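Local coordinates for protein cyclopropane mycolic acid synthase 1 (Mycobacterium tuberculosis, PDB 1KPH) that converts a double bond at the distal position of an alpha mycolic acid into a cyclopropane ring, taking the methylene group from S-adenosyl-L-methionine, at residues H15-D20 with T94-Q99; T168-H173 with P206-V211. All blocks are in the same frame, centred on the assembly; numbering follows the deposited sequence.

Contact 1. Residues H15-D20 with T94-Q99; sequences HYDLSD and TLSKNQ. With SAH (S-adenosyl-L-homocysteine), chain F; 10A (didecyl-dimethyl-ammonium), chain G.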
# COMPACT_ATOMS: atom_id res chain seq x y z
N HIS A 15 11.66 4.56 6.07
CA HIS A 15 10.76 5.46 5.38
C HIS A 15 9.58 5.97 6.22
O HIS A 15 9.43 7.18 6.41
CB HIS A 15 10.20 4.79 4.13
CG HIS A 15 9.37 5.69 3.27
ND1 HIS A 15 9.92 6.51 2.30
CD2 HIS A 15 8.04 5.96 3.28
CE1 HIS A 15 8.96 7.23 1.75
NE2 HIS A 15 7.81 6.92 2.32
N TYR A 16 8.77 5.05 6.74
CA TYR A 16 7.57 5.43 7.50
C TYR A 16 7.74 5.97 8.91
O TYR A 16 6.82 6.60 9.44
CB TYR A 16 6.58 4.26 7.51
CG TYR A 16 6.29 3.72 6.13
CD1 TYR A 16 7.04 2.67 5.60
CD2 TYR A 16 5.30 4.29 5.32
CE1 TYR A 16 6.81 2.19 4.31
CE2 TYR A 16 5.06 3.83 4.03
CZ TYR A 16 5.82 2.78 3.53
OH TYR A 16 5.60 2.31 2.25
N ASP A 17 8.89 5.74 9.54
CA ASP A 17 9.08 6.27 10.88
C ASP A 17 9.82 7.60 10.85
O ASP A 17 10.34 8.06 11.86
CB ASP A 17 9.81 5.28 11.78
CG ASP A 17 8.91 4.18 12.28
OD1 ASP A 17 7.69 4.44 12.45
OD2 ASP A 17 9.40 3.05 12.51
N LEU A 18 9.84 8.22 9.67
CA LEU A 18 10.49 9.51 9.50
C LEU A 18 9.87 10.54 10.45
O LEU A 18 10.58 11.22 11.18
CB LEU A 18 10.34 9.99 8.06
CG LEU A 18 10.96 11.34 7.68
CD1 LEU A 18 12.46 11.27 7.83
CD2 LEU A 18 10.59 11.68 6.24
N SER A 19 8.54 10.63 10.43
CA SER A 19 7.80 11.56 11.27
C SER A 19 6.36 11.72 10.77
O SER A 19 6.14 12.26 9.69
CB SER A 19 8.46 12.94 11.27
OG SER A 19 7.57 13.93 11.76
N ASP A 20 5.39 11.26 11.55
CA ASP A 20 3.99 11.38 11.15
C ASP A 20 3.71 12.81 10.74
O ASP A 20 3.05 13.07 9.73
CB ASP A 20 3.07 10.99 12.31
CG ASP A 20 3.06 9.51 12.58
OD1 ASP A 20 2.25 9.07 13.42
OD2 ASP A 20 3.86 8.79 11.95
N THR A 94 2.00 -3.95 10.85
CA THR A 94 2.89 -2.91 10.33
C THR A 94 4.26 -2.96 11.01
O THR A 94 4.36 -3.25 12.20
CB THR A 94 2.32 -1.50 10.53
OG1 THR A 94 3.21 -0.54 9.96
CG2 THR A 94 2.15 -1.19 12.01
N LEU A 95 5.31 -2.65 10.25
CA LEU A 95 6.66 -2.66 10.79
C LEU A 95 7.06 -1.27 11.27
O LEU A 95 8.15 -1.08 11.81
CB LEU A 95 7.65 -3.12 9.71
CG LEU A 95 7.29 -4.42 8.99
CD1 LEU A 95 8.41 -4.80 8.03
CD2 LEU A 95 7.05 -5.53 10.01
N SER A 96 6.16 -0.31 11.09
CA SER A 96 6.40 1.07 11.48
C SER A 96 6.02 1.35 12.93
O SER A 96 4.87 1.18 13.32
CB SER A 96 5.63 2.02 10.56
OG SER A 96 5.80 3.37 10.94
N LYS A 97 7.00 1.77 13.73
CA LYS A 97 6.75 2.07 15.14
C LYS A 97 5.71 3.18 15.27
O LYS A 97 4.74 3.06 16.02
CB LYS A 97 8.04 2.51 15.83
CG LYS A 97 9.21 1.55 15.66
CD LYS A 97 10.41 1.99 16.48
CE LYS A 97 11.63 1.12 16.21
NZ LYS A 97 11.32 -0.33 16.37
N ASN A 98 5.92 4.27 14.53
CA ASN A 98 5.02 5.41 14.57
C ASN A 98 3.59 5.07 14.13
O ASN A 98 2.63 5.65 14.63
CB ASN A 98 5.57 6.56 13.72
CG ASN A 98 6.91 7.07 14.23
OD1 ASN A 98 7.28 6.83 15.38
ND2 ASN A 98 7.63 7.79 13.38
N GLN A 99 3.47 4.15 13.18
CA GLN A 99 2.15 3.75 12.69
C GLN A 99 1.48 2.87 13.73
O GLN A 99 0.28 3.01 13.99
CB GLN A 99 2.28 3.01 11.36
CG GLN A 99 2.84 3.86 10.24
CD GLN A 99 2.80 3.16 8.90
OE1 GLN A 99 2.92 1.94 8.83
NE2 GLN A 99 2.64 3.92 7.82
N SAH F . -1.95 0.02 3.44
CA SAH F . -1.73 1.38 3.93
CB SAH F . -0.23 1.70 4.06
CG SAH F . 0.70 1.39 2.87
C SAH F . -2.40 2.41 3.00
OXT SAH F . -2.46 3.59 3.38
C5' SAH F . 3.20 0.21 3.36
C4' SAH F . 2.77 -0.46 4.66
O4' SAH F . 3.02 -1.89 4.66
C3' SAH F . 3.47 0.10 5.89
O3' SAH F . 2.49 0.29 6.94
C2' SAH F . 4.49 -0.96 6.24
O2' SAH F . 4.86 -0.92 7.62
C1' SAH F . 3.78 -2.21 5.85
N9 SAH F . 4.69 -3.34 5.62
C8 SAH F . 5.80 -3.45 4.84
N7 SAH F . 6.40 -4.60 4.83
C5 SAH F . 5.60 -5.35 5.70
C6 SAH F . 5.65 -6.81 6.20
N6 SAH F . 6.59 -7.69 5.83
N1 SAH F . 4.66 -7.19 7.08
C2 SAH F . 3.70 -6.29 7.45
N3 SAH F . 3.56 -5.00 7.07
C4 SAH F . 4.55 -4.59 6.19
C1 10A G . 12.05 -0.75 -8.82
C2 10A G . 12.10 -0.63 -7.29
C3 10A G . 10.71 -0.28 -6.74
C4 10A G . 10.61 -0.10 -5.22
C5 10A G . 9.15 0.25 -4.90
C6 10A G . 8.85 0.54 -3.42
C7 10A G . 7.36 0.90 -3.38
C8 10A G . 6.84 1.39 -2.03
C9 10A G . 5.35 1.77 -2.20
C10 10A G . 4.83 2.47 -0.94
N1 10A G . 3.46 3.17 -0.89
C11 10A G . 3.38 3.81 0.48
C12 10A G . 2.33 2.17 -0.98
C13 10A G . 3.18 4.22 -1.98
C14 10A G . 4.11 5.44 -2.23
C15 10A G . 3.91 6.20 -3.56
C16 10A G . 4.15 5.46 -4.90
C17 10A G . 5.62 5.04 -5.11
C18 10A G . 5.85 4.33 -6.45
C19 10A G . 7.33 3.95 -6.61
C20 10A G . 7.54 3.29 -7.98
C21 10A G . 9.01 2.92 -8.21
C22 10A G . 9.15 2.30 -9.60
O HOH W 1 2.66 7.94 15.81

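Contact 2. Residues T168-H173 with P206-V211; sequences TITGLH and PSIPMV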
# COMPACT_ATOMS: atom_id res chain seq x y z
N THR A 168 -1.24 -3.79 -5.35
CA THR A 168 0.18 -3.48 -5.43
C THR A 168 0.60 -2.83 -6.74
O THR A 168 -0.01 -3.06 -7.78
CB THR A 168 1.04 -4.75 -5.27
OG1 THR A 168 2.43 -4.43 -5.40
CG2 THR A 168 0.68 -5.78 -6.34
N ILE A 169 1.65 -2.03 -6.67
CA ILE A 169 2.21 -1.40 -7.84
C ILE A 169 2.87 -2.55 -8.62
O ILE A 169 3.32 -3.53 -8.02
CB ILE A 169 3.27 -0.36 -7.42
CG1 ILE A 169 2.58 0.80 -6.70
CG2 ILE A 169 4.07 0.12 -8.62
CD1 ILE A 169 3.51 1.62 -5.82
N THR A 170 2.91 -2.45 -9.94
CA THR A 170 3.54 -3.48 -10.76
C THR A 170 4.46 -2.81 -11.77
O THR A 170 4.19 -1.69 -12.20
CB THR A 170 2.50 -4.37 -11.49
OG1 THR A 170 1.63 -3.56 -12.28
CG2 THR A 170 1.68 -5.15 -10.47
N GLY A 171 5.54 -3.48 -12.13
CA GLY A 171 6.47 -2.88 -13.07
C GLY A 171 6.90 -3.76 -14.22
O GLY A 171 6.83 -4.99 -14.16
N LEU A 172 7.35 -3.12 -15.29
CA LEU A 172 7.82 -3.82 -16.48
C LEU A 172 9.33 -4.00 -16.37
O LEU A 172 10.00 -3.23 -15.68
CB LEU A 172 7.50 -3.00 -17.73
CG LEU A 172 6.04 -2.59 -17.96
CD1 LEU A 172 5.97 -1.67 -19.18
CD2 LEU A 172 5.17 -3.82 -18.15
N HIS A 173 9.85 -5.01 -17.05
CA HIS A 173 11.28 -5.28 -17.04
C HIS A 173 11.99 -4.27 -17.94
O HIS A 173 11.69 -4.18 -19.13
CB HIS A 173 11.55 -6.70 -17.51
CG HIS A 173 10.94 -7.75 -16.63
ND1 HIS A 173 11.19 -7.82 -15.27
CD2 HIS A 173 10.09 -8.77 -16.91
CE1 HIS A 173 10.52 -8.83 -14.75
NE2 HIS A 173 9.84 -9.42 -15.72
N PRO A 206 7.00 -6.07 -8.31
CA PRO A 206 6.66 -7.36 -8.91
C PRO A 206 6.01 -7.09 -10.27
O PRO A 206 5.37 -6.06 -10.46
CB PRO A 206 5.67 -7.94 -7.92
CG PRO A 206 4.88 -6.72 -7.55
CD PRO A 206 5.96 -5.67 -7.34
N SER A 207 6.19 -8.02 -11.20
CA SER A 207 5.56 -7.88 -12.51
C SER A 207 4.21 -8.54 -12.30
O SER A 207 4.02 -9.28 -11.33
CB SER A 207 6.34 -8.66 -13.56
OG SER A 207 6.16 -10.05 -13.38
N ILE A 208 3.26 -8.29 -13.20
CA ILE A 208 1.94 -8.89 -13.07
C ILE A 208 2.05 -10.42 -13.15
O ILE A 208 1.47 -11.14 -12.32
CB ILE A 208 0.98 -8.36 -14.17
CG1 ILE A 208 0.65 -6.89 -13.88
CG2 ILE A 208 -0.29 -9.20 -14.22
CD1 ILE A 208 -0.24 -6.21 -14.92
N PRO A 209 2.79 -10.95 -14.13
CA PRO A 209 2.91 -12.41 -14.22
C PRO A 209 3.49 -13.00 -12.95
O PRO A 209 3.16 -14.13 -12.57
CB PRO A 209 3.83 -12.60 -15.42
CG PRO A 209 3.46 -11.45 -16.31
CD PRO A 209 3.39 -10.30 -15.31
N MET A 210 4.35 -12.25 -12.27
CA MET A 210 4.96 -12.74 -11.04
C MET A 210 3.91 -12.90 -9.94
O MET A 210 3.96 -13.86 -9.17
CB MET A 210 6.07 -11.79 -10.59
CG MET A 210 7.05 -12.41 -9.61
SD MET A 210 8.32 -11.25 -9.11
CE MET A 210 9.01 -10.78 -10.71
N VAL A 211 2.97 -11.97 -9.88
CA VAL A 211 1.91 -12.04 -8.87
C VAL A 211 0.97 -13.19 -9.23
O VAL A 211 0.56 -13.96 -8.37
CB VAL A 211 1.10 -10.72 -8.82
CG1 VAL A 211 -0.09 -10.86 -7.87
CG2 VAL A 211 2.00 -9.59 -8.37
O HOH W 2 3.98 -6.55 -15.34

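Contact 1. Residues H15-D20 with T94-Q99
At the cofactor site of this Rossmann-like methyltransferase, Asp17, just past helix 9-16, grips the first turn of helix 97-109, and Tyr16 beside it meets Ser96 and Gln99. The Asp17 carboxylate lies over the helix N terminus. Asp17 OD2 takes Lys97 N through the syn lone pair, at 3.0 Å. Asp17 OD1 accepts twice, from opposite faces of the carboxylate plane: from Asn98 N at 2.7 Å and from the N-cap hydroxyl Ser96 OG at 2.6 Å. These three bonds fix the carboxylate's rotation, and the helix end would be expected to stabilise its negative charge. Asp20 OD2 also rests against Asn98 CB, and a water donates to both Asp20 OD1 and Asn98 O. The Tyr16 ring turns from Asp17 to the ligands, its CG beside the backbone N (chi1 -51°). SAH C3' sits over one face and the His15 ring carbon CD2 over the other, while the 10A carbon C11 is at the edge. Tyr16 OH is hydrogen-bonded to His141 NE2. The Gln99 amide lies oblique to the ring, planes 41° apart, with Gln99 NE2 3.7 Å from Tyr16 CD2. Gln99 OE1 accepts from both Thr94 OG1 (2.7 Å) and ribose hydroxyl O3' of SAH (2.5 Å).

Contact 2. Residues T168-H173 with P206-V211
Gly171, at the end of strand 163-171 of the central sheet, meets Pro206, just before helix 208-217, and one backbone hydrogen bond joins them directly. Gly171 N gives it to Pro206 O at 3.1 Å. Pro206 O also takes a CA-H...O contact from Thr170 CA at 3.2 Å. A longer one runs back, from Ser207 CA to Gly171 O at 3.6 Å. A water accepts from Ile208 N in the first turn and donates weakly to Gly171 O. Ser207 is the N-cap: its OG, between the backbone N and the carbonyl carbon (chi1 72°), accepts from Met210 N. The side chains add van der Waals contacts. The Pro206 ring lies against the strand, with Pro206 CD 3.5 Å from Ile169 O and CG near Thr168 OG1. Thr170 and Ile208 side chains cross at a slant, with Ile208 CG1 3.8 Å from Thr170 OG1. At the outer end His173 NE2 only brushes Ser207 CB. Both threonine hydroxyls bond outside the interface, Thr168 OG1 to Ile169 O and Thr170 OG1 weakly to Asn281 ND2 of strand 278-286. The direct hydrogen bond, the CA-H...O contacts and the water bridge all run between main-chain atoms, so the backbone sets the polar join.

In the fold
From the N terminus, helix 9-16 leads into contact 1. The chain then passes through helix 45-57, strand 67-71, helix 77-86 and strand 89-93 before returning to 94-99, which closes the first loop. Contact 2 opens later, at the end of strand 163-171. It closes after an excursion that is just over half helix and has no strand, when 206-211 comes back to the strand. The two loops follow in series, neither enclosing nor crossing the other. The centres of contact 1 and contact 2 lie about 25 Å apart, on opposite sides of the chain's centre. Contact 1 ties the N-terminal segment to the cofactor-binding turn between strand 89-93 and helix 97-109. Contact 2 ties helix 208-217 to a sheet strand whose Ile169 touches the bound 10A, as Tyr16 of contact 1 also does.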